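Local coordinates for 4'-phospho-dehydrooxetanocin synthase (Bacillus megaterium, PDB 5UL3), which catalyses the oxidative ring contraction of dAMP to an oxetane aldehyde in oxetanocin A biosynthesis, using a [4Fe-4S] cluster, S-adenosylmethionine and cobalamin, at residues C318-R323 with K444-G449; G434-S439 with G472-D477; L490-R495 with K531-I536. All blocks are in the same frame, centred on the assembly; numbering follows the deposited sequence. Where two conformers were deposited one is given.

In the fold
After strand 305-311 the chain enters the cluster loop. Contact 1 then joins 318-323 to 444-449 and closes a span of 120 residues that holds much of the partial barrel. Contact 2 opens inside that span, on strand 432-436, and ends beyond it, so contacts 1 and 2 cross. They also touch: Tyr446 OH probably hydrogen-bonds to Ile474 O, and Arg445 forms a salt bridge with Asp477. Contact 3 follows in series and closes the loop from helix 484-493 to residues 531-536. Met475 and Phe473 pack on Leu493, and Phe473 also meets Phe492. The cluster loop is thus linked stepwise to the edge strand 470-473 and helix 484-493, which follows it.

Contact 1. Residues C318-R323 with K444-G449; sequences CTFCPR and KRYGKG. With SF4 (iron/sulfur cluster), chain B.
The loop 318-323 lies against the C-terminal end of helix 440-445, with the CA atoms of Cys318 and Gly447 4.4 Å apart. Gly447 has positive phi and ends the helix in a Schellman motif. Residues 318-321 form a type I beta turn. Thr319 N donates to Tyr446 O over 2.8 Å, from above the carbonyl plane. Thr319 OG1 donates to Arg445 O (2.7 Å), in the carbonyl plane and on a lone pair. With chi1 at 61°, OG1 sits between the backbone N and carbonyl carbon and faces the helix end.

Phe320 turns its edge to the face of Tyr446, with ring centroids 5.8 Å apart. Lys448 has two conformers. In one of them its CD meets the Phe320 edge at CE2 (3.8 Å), the chain bends at chi2 and chi3, and NZ hydrogen-bonds to Gly434 O. Cys318 SG binds the iron FE1 of the cluster at 2.2 Å, and Cys321 SG binds the iron FE3. Cys313 is the third cysteine ligand of this radical SAM cluster. Helix 551-563 packs on Thr319, while strand 432-436 brings Glu436 against Phe320, Tyr446 and Lys448.

Contact 2. Residues G434-S439 with G472-D477; sequences GVESGS and GFIMFD. With EDO (1,2-ethanediol), chain X.
The ring of Phe473 turns one face to Glu436 O, which stands 4.0 Å from the ring plane and offset toward its rim. These residues form a parallel bridge between neighbouring strands 432-436 and 470-473 of the partial triose phosphate isomerase barrel, the AdoMet radical domain. Their CA atoms are 3.8 Å apart, and their side chains diverge.

Two backbone bonds hold the bridge. Glu436 N donates to Gly472 O over 2.7 Å, from above the carbonyl plane. Ile474 N donates to Glu436 O over 2.9 Å, with a nearly straight N-H...O angle of 165°. The same oxygen thus takes a backbone bond while lying over one face of the ring, near its rim.

The phenylalanine has CG anti to its own backbone N (chi1 -156°), which carries the ring toward the turn after strand 432-436. There CE2 and CZ reach Gly438 N, with CE2 at 3.4 Å. Val435 CG1 adds a looser apolar touch at CD2. The turn is an ST turn: Ser439 N donates to Ser437 OG, which also bonds to Gln442. Ser439 then N-caps helix 440-445.

Glu436 binds S-adenosylmethionine. Its chain bends at chi2 (-38°), and the carboxylate passes beside Gly472 and Ile474. OE2 lies 3.4 Å from Ile474 CG1. Here ethanediol, probably from the crystallisation liquor, spans the carboxylate. The contact of its O1 with Glu436 OE2 is so short that its exact geometry is doubtful. Its O2 donates to Glu436 OE1 at 2.6 Å.

Contact 3. Residues L490-R495 with K531-I536; sequences LDFLER and KPVYTI
Arg495 O, just past helix 484-493, is approached by three groups. Val533 N makes a weak hydrogen bond to it, 3.2 Å long and well bent at 134°. Pro532 CA comes to 3.3 Å of Arg495 O in a CA-H...O contact. A water lies within hydrogen-bonding distance of both Arg495 O and Lys531 O and links the two segments.

The contact is structural packing in the radical SAM core. It joins the end of helix 484-493, which follows strand 470-473 of the partial barrel, to the loop after helix 521-527. The stronger direct bond joins Tyr534 and Leu493. Tyr534 N donates to Leu493 O over 2.9 Å, in the carbonyl plane and on a lone pair. Val533 N is also near Leu493 O, but its angle is too poor for a bond. Residues 533-535 form a short 3-10 segment, and Thr535 N and OG1 both bond to Pro532 O.

Apolar side chains fill in around these bonds. Val533 CB points at the helix. Its CG1, anti to the backbone N (chi1 171°), meets Phe492 CE2 at 3.8 Å, and its CG2 lies beside Arg495 O. Leu493 CB abuts Tyr534 CB at 4.0 Å. The tyrosine ring carries Pro532 CG 3.3 Å above one face, offset toward the rim, and Glu494 CG near its edge. Tyr534 also stacks on His638 of the flanking helix 620-648.

The charged ends of Glu494 and Arg495 are engaged elsewhere: Glu494 binds His638 and Lys642, and Arg495 pairs with Asp497 and Glu453. The contact itself rests on backbone polar groups and apolar packing. Leu493 O, at the helix C-terminus, receives the N-H of Tyr534, which would probably suit the helix-end dipole.

Contact 1. Residues C318-R323 with K444-G449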
loop_
_atom_site.group_PDB
_atom_site.type_symbol
_atom_site.label_atom_id
_atom_site.label_comp_id
_atom_site.label_asym_id
_atom_site.label_seq_id
_atom_site.Cartn_x
_atom_site.Cartn_y
_atom_site.Cartn_z
ATOM N N CYS A 318 -9.284 -6.490 13.804
ATOM C CA CYS A 318 -8.155 -5.944 14.551
ATOM C C CYS A 318 -8.517 -4.560 15.075
ATOM O O CYS A 318 -9.047 -3.725 14.340
ATOM C CB CYS A 318 -6.906 -5.894 13.664
ATOM S SG CYS A 318 -6.526 -7.522 12.989
ATOM N N THR A 319 -8.272 -4.325 16.367
ATOM C CA THR A 319 -8.881 -3.163 16.996
ATOM C C THR A 319 -8.221 -1.858 16.598
ATOM O O THR A 319 -8.820 -0.798 16.804
ATOM C CB THR A 319 -8.848 -3.305 18.514
ATOM O OG1 THR A 319 -7.480 -3.385 18.943
ATOM C CG2 THR A 319 -9.600 -4.576 18.908
ATOM N N PHE A 320 -6.998 -1.910 16.065
ATOM C CA PHE A 320 -6.263 -0.738 15.621
ATOM C C PHE A 320 -6.461 -0.436 14.134
ATOM O O PHE A 320 -5.901 0.542 13.632
ATOM C CB PHE A 320 -4.763 -0.940 15.896
ATOM C CG PHE A 320 -4.212 -2.179 15.243
ATOM C CD1 PHE A 320 -3.787 -2.159 13.915
ATOM C CD2 PHE A 320 -4.174 -3.390 15.936
ATOM C CE1 PHE A 320 -3.313 -3.300 13.293
ATOM C CE2 PHE A 320 -3.709 -4.535 15.328
ATOM C CZ PHE A 320 -3.273 -4.498 13.995
ATOM N N CYS A 321 -7.222 -1.249 13.419
ATOM C CA CYS A 321 -7.339 -1.134 11.966
ATOM C C CYS A 321 -8.741 -0.650 11.599
ATOM O O CYS A 321 -9.695 -1.441 11.625
ATOM C CB CYS A 321 -7.048 -2.501 11.331
ATOM S SG CYS A 321 -6.982 -2.541 9.496
ATOM N N PRO A 322 -8.939 0.631 11.272
ATOM C CA PRO A 322 -10.307 1.091 10.965
ATOM C C PRO A 322 -10.786 0.491 9.653
ATOM O O PRO A 322 -10.022 0.387 8.691
ATOM C CB PRO A 322 -10.164 2.614 10.867
ATOM C CG PRO A 322 -8.733 2.827 10.423
ATOM C CD PRO A 322 -7.930 1.682 11.058
ATOM N N ARG A 323 -12.057 0.067 9.621
ATOM C CA ARG A 323 -12.591 -0.606 8.446
ATOM C C ARG A 323 -13.549 0.256 7.621
ATOM O O ARG A 323 -14.052 -0.215 6.600
ATOM C CB ARG A 323 -13.274 -1.923 8.861
ATOM C CG ARG A 323 -12.340 -2.874 9.657
ATOM C CD ARG A 323 -10.972 -3.082 8.941
ATOM N NE ARG A 323 -11.140 -3.531 7.552
ATOM C CZ ARG A 323 -10.204 -3.374 6.612
ATOM N NH1 ARG A 323 -10.427 -3.799 5.363
ATOM N NH2 ARG A 323 -9.054 -2.766 6.916
ATOM N N LYS A 444 -5.012 -10.033 22.329
ATOM C CA LYS A 444 -6.451 -9.906 22.492
ATOM C C LYS A 444 -6.884 -8.438 22.497
ATOM O O LYS A 444 -7.930 -8.100 21.922
ATOM C CB LYS A 444 -6.885 -10.632 23.776
ATOM C CG LYS A 444 -8.381 -10.792 23.908
ATOM C CD LYS A 444 -8.706 -11.590 25.164
ATOM C CE LYS A 444 -9.973 -11.088 25.838
ATOM N NZ LYS A 444 -10.044 -11.563 27.250
ATOM N N ARG A 445 -6.119 -7.558 23.160
ATOM C CA ARG A 445 -6.419 -6.127 23.100
ATOM C C ARG A 445 -6.339 -5.619 21.666
ATOM O O ARG A 445 -7.066 -4.693 21.293
ATOM C CB ARG A 445 -5.440 -5.315 23.946
ATOM C CG ARG A 445 -5.580 -5.453 25.459
ATOM C CD ARG A 445 -4.932 -4.255 26.134
ATOM N NE ARG A 445 -3.479 -4.148 25.927
ATOM C CZ ARG A 445 -2.573 -4.929 26.509
ATOM N NH1 ARG A 445 -2.943 -5.907 27.341
ATOM N NH2 ARG A 445 -1.287 -4.731 26.267
ATOM N N TYR A 446 -5.463 -6.216 20.863
ATOM C CA TYR A 446 -5.318 -5.883 19.446
ATOM C C TYR A 446 -6.384 -6.540 18.572
ATOM O O TYR A 446 -6.443 -6.254 17.369
ATOM C CB TYR A 446 -3.915 -6.293 18.969
ATOM C CG TYR A 446 -2.782 -5.422 19.479
ATOM C CD1 TYR A 446 -3.022 -4.298 20.269
ATOM C CD2 TYR A 446 -1.463 -5.710 19.140
ATOM C CE1 TYR A 446 -1.980 -3.504 20.717
ATOM C CE2 TYR A 446 -0.417 -4.938 19.596
ATOM C CZ TYR A 446 -0.672 -3.826 20.367
ATOM O OH TYR A 446 0.381 -3.052 20.785
ATOM N N GLY A 447 -7.236 -7.390 19.143
ATOM C CA GLY A 447 -8.251 -8.079 18.369
ATOM C C GLY A 447 -7.705 -8.987 17.290
ATOM O O GLY A 447 -8.408 -9.251 16.305
ATOM N N LYS A 448 -6.483 -9.502 17.466
ATOM C CA LYS A 448 -5.821 -10.277 16.418
ATOM C C LYS A 448 -6.345 -11.701 16.311
ATOM O O LYS A 448 -6.231 -12.312 15.241
ATOM C CB LYS A 448 -4.301 -10.316 16.651
ATOM C CG LYS A 448 -3.573 -8.980 16.534
ATOM C CD LYS A 448 -3.706 -8.363 15.137
ATOM C CE LYS A 448 -3.221 -9.297 14.043
ATOM N NZ LYS A 448 -3.095 -8.568 12.742
ATOM N N GLY A 449 -6.917 -12.249 17.386
ATOM C CA GLY A 449 -7.464 -13.591 17.340
ATOM C C GLY A 449 -6.438 -14.705 17.393
ATOM O O GLY A 449 -6.817 -15.882 17.330
HETATM FE FE1 SF4 B . -6.468 -6.905 10.832
HETATM FE FE2 SF4 B . -4.884 -6.846 8.628
HETATM FE FE3 SF4 B . -6.627 -4.749 9.220
HETATM FE FE4 SF4 B . -7.627 -7.143 8.358
HETATM S S1 SF4 B . -6.282 -5.702 7.159
HETATM S S2 SF4 B . -8.419 -5.895 10.118
HETATM S S3 SF4 B . -6.170 -8.596 9.386
HETATM S S4 SF4 B . -4.783 -5.437 10.428
#

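Contact 2. Residues G434-S439 with G472-D477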
loop_
_atom_site.group_PDB
_atom_site.type_symbol
_atom_site.label_atom_id
_atom_site.label_comp_id
_atom_site.label_asym_id
_atom_site.label_seq_id
_atom_site.Cartn_x
_atom_site.Cartn_y
_atom_site.Cartn_z
ATOM N N GLY A 434 1.278 -9.682 9.620
ATOM C CA GLY A 434 0.843 -8.815 10.701
ATOM C C GLY A 434 0.784 -9.506 12.052
ATOM O O GLY A 434 -0.295 -9.670 12.628
ATOM N N VAL A 435 1.948 -9.923 12.560
ATOM C CA VAL A 435 2.036 -10.549 13.887
ATOM C C VAL A 435 1.526 -9.595 14.968
ATOM O O VAL A 435 0.636 -9.940 15.761
ATOM C CB VAL A 435 3.490 -10.988 14.162
ATOM C CG1 VAL A 435 3.695 -11.353 15.611
ATOM C CG2 VAL A 435 3.879 -12.161 13.254
ATOM N N GLU A 436 2.130 -8.408 15.041
ATOM C CA GLU A 436 1.786 -7.260 15.887
ATOM C C GLU A 436 2.125 -7.451 17.368
ATOM O O GLU A 436 2.439 -6.475 18.057
ATOM C CB GLU A 436 0.294 -6.878 15.733
ATOM C CG GLU A 436 -0.175 -6.519 14.292
ATOM C CD GLU A 436 0.822 -5.722 13.454
ATOM O OE1 GLU A 436 0.809 -5.871 12.209
ATOM O OE2 GLU A 436 1.616 -4.935 13.997
ATOM N N SER A 437 2.093 -8.680 17.875
ATOM C CA SER A 437 2.384 -8.857 19.296
ATOM C C SER A 437 2.863 -10.275 19.562
ATOM O O SER A 437 2.532 -11.204 18.828
ATOM C CB SER A 437 1.145 -8.556 20.159
ATOM O OG SER A 437 1.424 -8.809 21.535
ATOM N N GLY A 438 3.634 -10.433 20.636
ATOM C CA GLY A 438 3.958 -11.748 21.149
ATOM C C GLY A 438 3.368 -12.040 22.510
ATOM O O GLY A 438 3.772 -13.025 23.143
ATOM N N SER A 439 2.439 -11.221 22.993
ATOM C CA SER A 439 1.827 -11.376 24.307
ATOM C C SER A 439 0.358 -11.723 24.120
ATOM O O SER A 439 -0.366 -11.001 23.429
ATOM C CB SER A 439 1.976 -10.087 25.119
ATOM O OG SER A 439 0.920 -9.953 26.061
ATOM N N GLY A 472 5.012 -6.953 11.250
ATOM C CA GLY A 472 4.652 -5.805 12.055
ATOM C C GLY A 472 4.678 -6.171 13.530
ATOM O O GLY A 472 4.384 -7.302 13.920
ATOM N N PHE A 473 5.088 -5.217 14.358
ATOM C CA PHE A 473 5.154 -5.474 15.796
ATOM C C PHE A 473 4.922 -4.165 16.525
ATOM O O PHE A 473 5.671 -3.207 16.333
ATOM C CB PHE A 473 6.501 -6.088 16.202
ATOM C CG PHE A 473 6.430 -6.875 17.497
ATOM C CD1 PHE A 473 6.642 -6.254 18.714
ATOM C CD2 PHE A 473 6.123 -8.229 17.481
ATOM C CE1 PHE A 473 6.547 -6.985 19.909
ATOM C CE2 PHE A 473 6.038 -8.964 18.664
ATOM C CZ PHE A 473 6.261 -8.334 19.873
ATOM N N ILE A 474 3.865 -4.113 17.334
ATOM C CA ILE A 474 3.552 -2.896 18.064
ATOM C C ILE A 474 3.834 -3.176 19.534
ATOM O O ILE A 474 2.972 -3.707 20.233
ATOM C CB ILE A 474 2.091 -2.474 17.849
ATOM C CG1 ILE A 474 1.754 -2.438 16.349
ATOM C CG2 ILE A 474 1.848 -1.117 18.448
ATOM C CD1 ILE A 474 0.234 -2.438 16.089
ATOM N N MET A 475 5.044 -2.839 19.979
ATOM C CA MET A 475 5.511 -3.204 21.318
ATOM C C MET A 475 4.658 -2.555 22.405
ATOM O O MET A 475 4.199 -3.227 23.334
ATOM C CB MET A 475 6.981 -2.794 21.464
ATOM C CG MET A 475 7.557 -2.917 22.904
ATOM S SD MET A 475 7.653 -4.643 23.415
ATOM C CE MET A 475 8.999 -5.225 22.368
ATOM N N PHE A 476 4.430 -1.252 22.295
ATOM C CA PHE A 476 3.755 -0.458 23.315
ATOM C C PHE A 476 2.327 -0.131 22.891
ATOM O O PHE A 476 2.079 0.225 21.737
ATOM C CB PHE A 476 4.522 0.845 23.557
ATOM C CG PHE A 476 5.957 0.647 23.980
ATOM C CD1 PHE A 476 6.264 0.288 25.291
ATOM C CD2 PHE A 476 6.997 0.861 23.087
ATOM C CE1 PHE A 476 7.576 0.125 25.696
ATOM C CE2 PHE A 476 8.325 0.693 23.488
ATOM C CZ PHE A 476 8.613 0.331 24.797
ATOM N N ASP A 477 1.376 -0.246 23.823
ATOM C CA ASP A 477 0.046 0.288 23.556
ATOM C C ASP A 477 -0.502 0.910 24.833
ATOM O O ASP A 477 -0.149 0.500 25.942
ATOM C CB ASP A 477 -0.930 -0.761 22.992
ATOM C CG ASP A 477 -1.365 -1.801 24.019
ATOM O OD1 ASP A 477 -0.506 -2.574 24.481
ATOM O OD2 ASP A 477 -2.589 -1.884 24.307
HETATM C C1 EDO X . 1.833 -2.041 11.988
HETATM O O1 EDO X . 2.580 -2.981 12.783
HETATM C C2 EDO X . 0.479 -2.615 11.564
HETATM O O2 EDO X . 0.646 -3.763 10.711
#

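Contact 3. Residues L490-R495 with K531-I536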
loop_
_atom_site.group_PDB
_atom_site.type_symbol
_atom_site.label_atom_id
_atom_site.label_comp_id
_atom_site.label_asym_id
_atom_site.label_seq_id
_atom_site.Cartn_x
_atom_site.Cartn_y
_atom_site.Cartn_z
ATOM N N LEU A 490 9.289 -9.357 24.703
ATOM C CA LEU A 490 10.731 -9.527 24.574
ATOM C C LEU A 490 11.108 -10.999 24.470
ATOM O O LEU A 490 11.955 -11.371 23.641
ATOM C CB LEU A 490 11.433 -8.873 25.764
ATOM C CG LEU A 490 11.341 -7.351 25.884
ATOM C CD1 LEU A 490 11.808 -6.918 27.276
ATOM C CD2 LEU A 490 12.191 -6.677 24.791
ATOM N N ASP A 491 10.494 -11.849 25.308
ATOM C CA ASP A 491 10.704 -13.294 25.217
ATOM C C ASP A 491 10.358 -13.819 23.827
ATOM O O ASP A 491 11.138 -14.559 23.216
ATOM C CB ASP A 491 9.858 -14.019 26.269
ATOM C CG ASP A 491 10.403 -13.867 27.677
ATOM O OD1 ASP A 491 11.541 -13.373 27.833
ATOM O OD2 ASP A 491 9.683 -14.253 28.626
ATOM N N PHE A 492 9.167 -13.470 23.328
ATOM C CA PHE A 492 8.763 -13.850 21.977
ATOM C C PHE A 492 9.802 -13.433 20.936
ATOM O O PHE A 492 10.206 -14.238 20.085
ATOM C CB PHE A 492 7.406 -13.218 21.649
ATOM C CG PHE A 492 6.963 -13.395 20.209
ATOM C CD1 PHE A 492 6.246 -14.520 19.815
ATOM C CD2 PHE A 492 7.238 -12.422 19.264
ATOM C CE1 PHE A 492 5.814 -14.677 18.499
ATOM C CE2 PHE A 492 6.815 -12.581 17.940
ATOM C CZ PHE A 492 6.101 -13.711 17.565
ATOM N N LEU A 493 10.222 -12.167 20.980
ATOM C CA LEU A 493 11.138 -11.616 19.990
ATOM C C LEU A 493 12.527 -12.241 20.051
ATOM O O LEU A 493 13.243 -12.223 19.046
ATOM C CB LEU A 493 11.241 -10.102 20.171
ATOM C CG LEU A 493 9.949 -9.360 19.827
ATOM C CD1 LEU A 493 10.016 -7.998 20.424
ATOM C CD2 LEU A 493 9.778 -9.266 18.300
ATOM N N GLU A 494 12.923 -12.779 21.197
ATOM C CA GLU A 494 14.207 -13.450 21.355
ATOM C C GLU A 494 14.168 -14.925 20.969
ATOM O O GLU A 494 15.215 -15.578 20.985
ATOM C CB GLU A 494 14.700 -13.294 22.802
ATOM C CG GLU A 494 15.157 -11.887 23.110
ATOM C CD GLU A 494 15.263 -11.586 24.592
ATOM O OE1 GLU A 494 15.572 -12.519 25.368
ATOM O OE2 GLU A 494 15.023 -10.415 24.973
ATOM N N ARG A 495 13.007 -15.474 20.611
ATOM C CA ARG A 495 12.943 -16.892 20.268
ATOM C C ARG A 495 13.751 -17.174 19.008
ATOM O O ARG A 495 13.665 -16.438 18.019
ATOM C CB ARG A 495 11.493 -17.338 20.091
ATOM C CG ARG A 495 10.784 -17.461 21.438
ATOM C CD ARG A 495 9.423 -18.049 21.303
ATOM N NE ARG A 495 9.457 -19.430 20.849
ATOM C CZ ARG A 495 8.409 -20.242 20.900
ATOM N NH1 ARG A 495 7.261 -19.799 21.393
ATOM N NH2 ARG A 495 8.504 -21.484 20.455
ATOM N N LYS A 531 18.601 -17.163 14.081
ATOM C CA LYS A 531 18.389 -15.740 14.324
ATOM C C LYS A 531 17.095 -15.518 15.105
ATOM O O LYS A 531 16.095 -16.192 14.849
ATOM C CB LYS A 531 18.321 -14.978 13.016
ATOM C CG LYS A 531 19.510 -15.226 12.111
ATOM C CD LYS A 531 19.775 -14.028 11.225
ATOM C CE LYS A 531 21.256 -13.925 10.884
ATOM N NZ LYS A 531 22.113 -13.916 12.110
ATOM N N PRO A 532 17.090 -14.590 16.054
ATOM C CA PRO A 532 15.864 -14.318 16.806
ATOM C C PRO A 532 14.836 -13.580 15.962
ATOM O O PRO A 532 15.145 -12.942 14.950
ATOM C CB PRO A 532 16.336 -13.457 17.981
ATOM C CG PRO A 532 17.671 -12.921 17.578
ATOM C CD PRO A 532 18.265 -13.880 16.603
ATOM N N VAL A 533 13.581 -13.680 16.417
ATOM C CA VAL A 533 12.459 -13.110 15.677
ATOM C C VAL A 533 12.638 -11.613 15.461
ATOM O O VAL A 533 12.276 -11.086 14.402
ATOM C CB VAL A 533 11.129 -13.420 16.399
ATOM C CG1 VAL A 533 9.977 -12.637 15.759
ATOM C CG2 VAL A 533 10.844 -14.917 16.364
ATOM N N TYR A 534 13.202 -10.893 16.442
ATOM C CA TYR A 534 13.289 -9.443 16.276
ATOM C C TYR A 534 14.086 -9.046 15.038
ATOM O O TYR A 534 13.926 -7.917 14.563
ATOM C CB TYR A 534 13.873 -8.755 17.521
ATOM C CG TYR A 534 15.303 -9.097 17.897
ATOM C CD1 TYR A 534 16.384 -8.614 17.159
ATOM C CD2 TYR A 534 15.573 -9.836 19.047
ATOM C CE1 TYR A 534 17.708 -8.915 17.530
ATOM C CE2 TYR A 534 16.900 -10.132 19.431
ATOM C CZ TYR A 534 17.950 -9.678 18.662
ATOM O OH TYR A 534 19.247 -9.985 19.040
ATOM N N THR A 535 14.890 -9.953 14.472
ATOM C CA THR A 535 15.638 -9.605 13.267
ATOM C C THR A 535 14.737 -9.332 12.061
ATOM O O THR A 535 15.195 -8.699 11.110
ATOM C CB THR A 535 16.664 -10.706 12.913
ATOM O OG1 THR A 535 16.004 -11.959 12.646
ATOM C CG2 THR A 535 17.685 -10.898 14.042
ATOM N N ILE A 536 13.473 -9.762 12.064
ATOM C CA ILE A 536 12.591 -9.499 10.928
ATOM C C ILE A 536 11.481 -8.494 11.264
ATOM O O ILE A 536 10.536 -8.330 10.474
ATOM C CB ILE A 536 12.008 -10.801 10.352
ATOM C CG1 ILE A 536 11.154 -11.521 11.401
ATOM C CG2 ILE A 536 13.127 -11.718 9.860
ATOM C CD1 ILE A 536 10.223 -12.562 10.802
HETATM O O HOH W 1 13.751 -17.505 15.307
#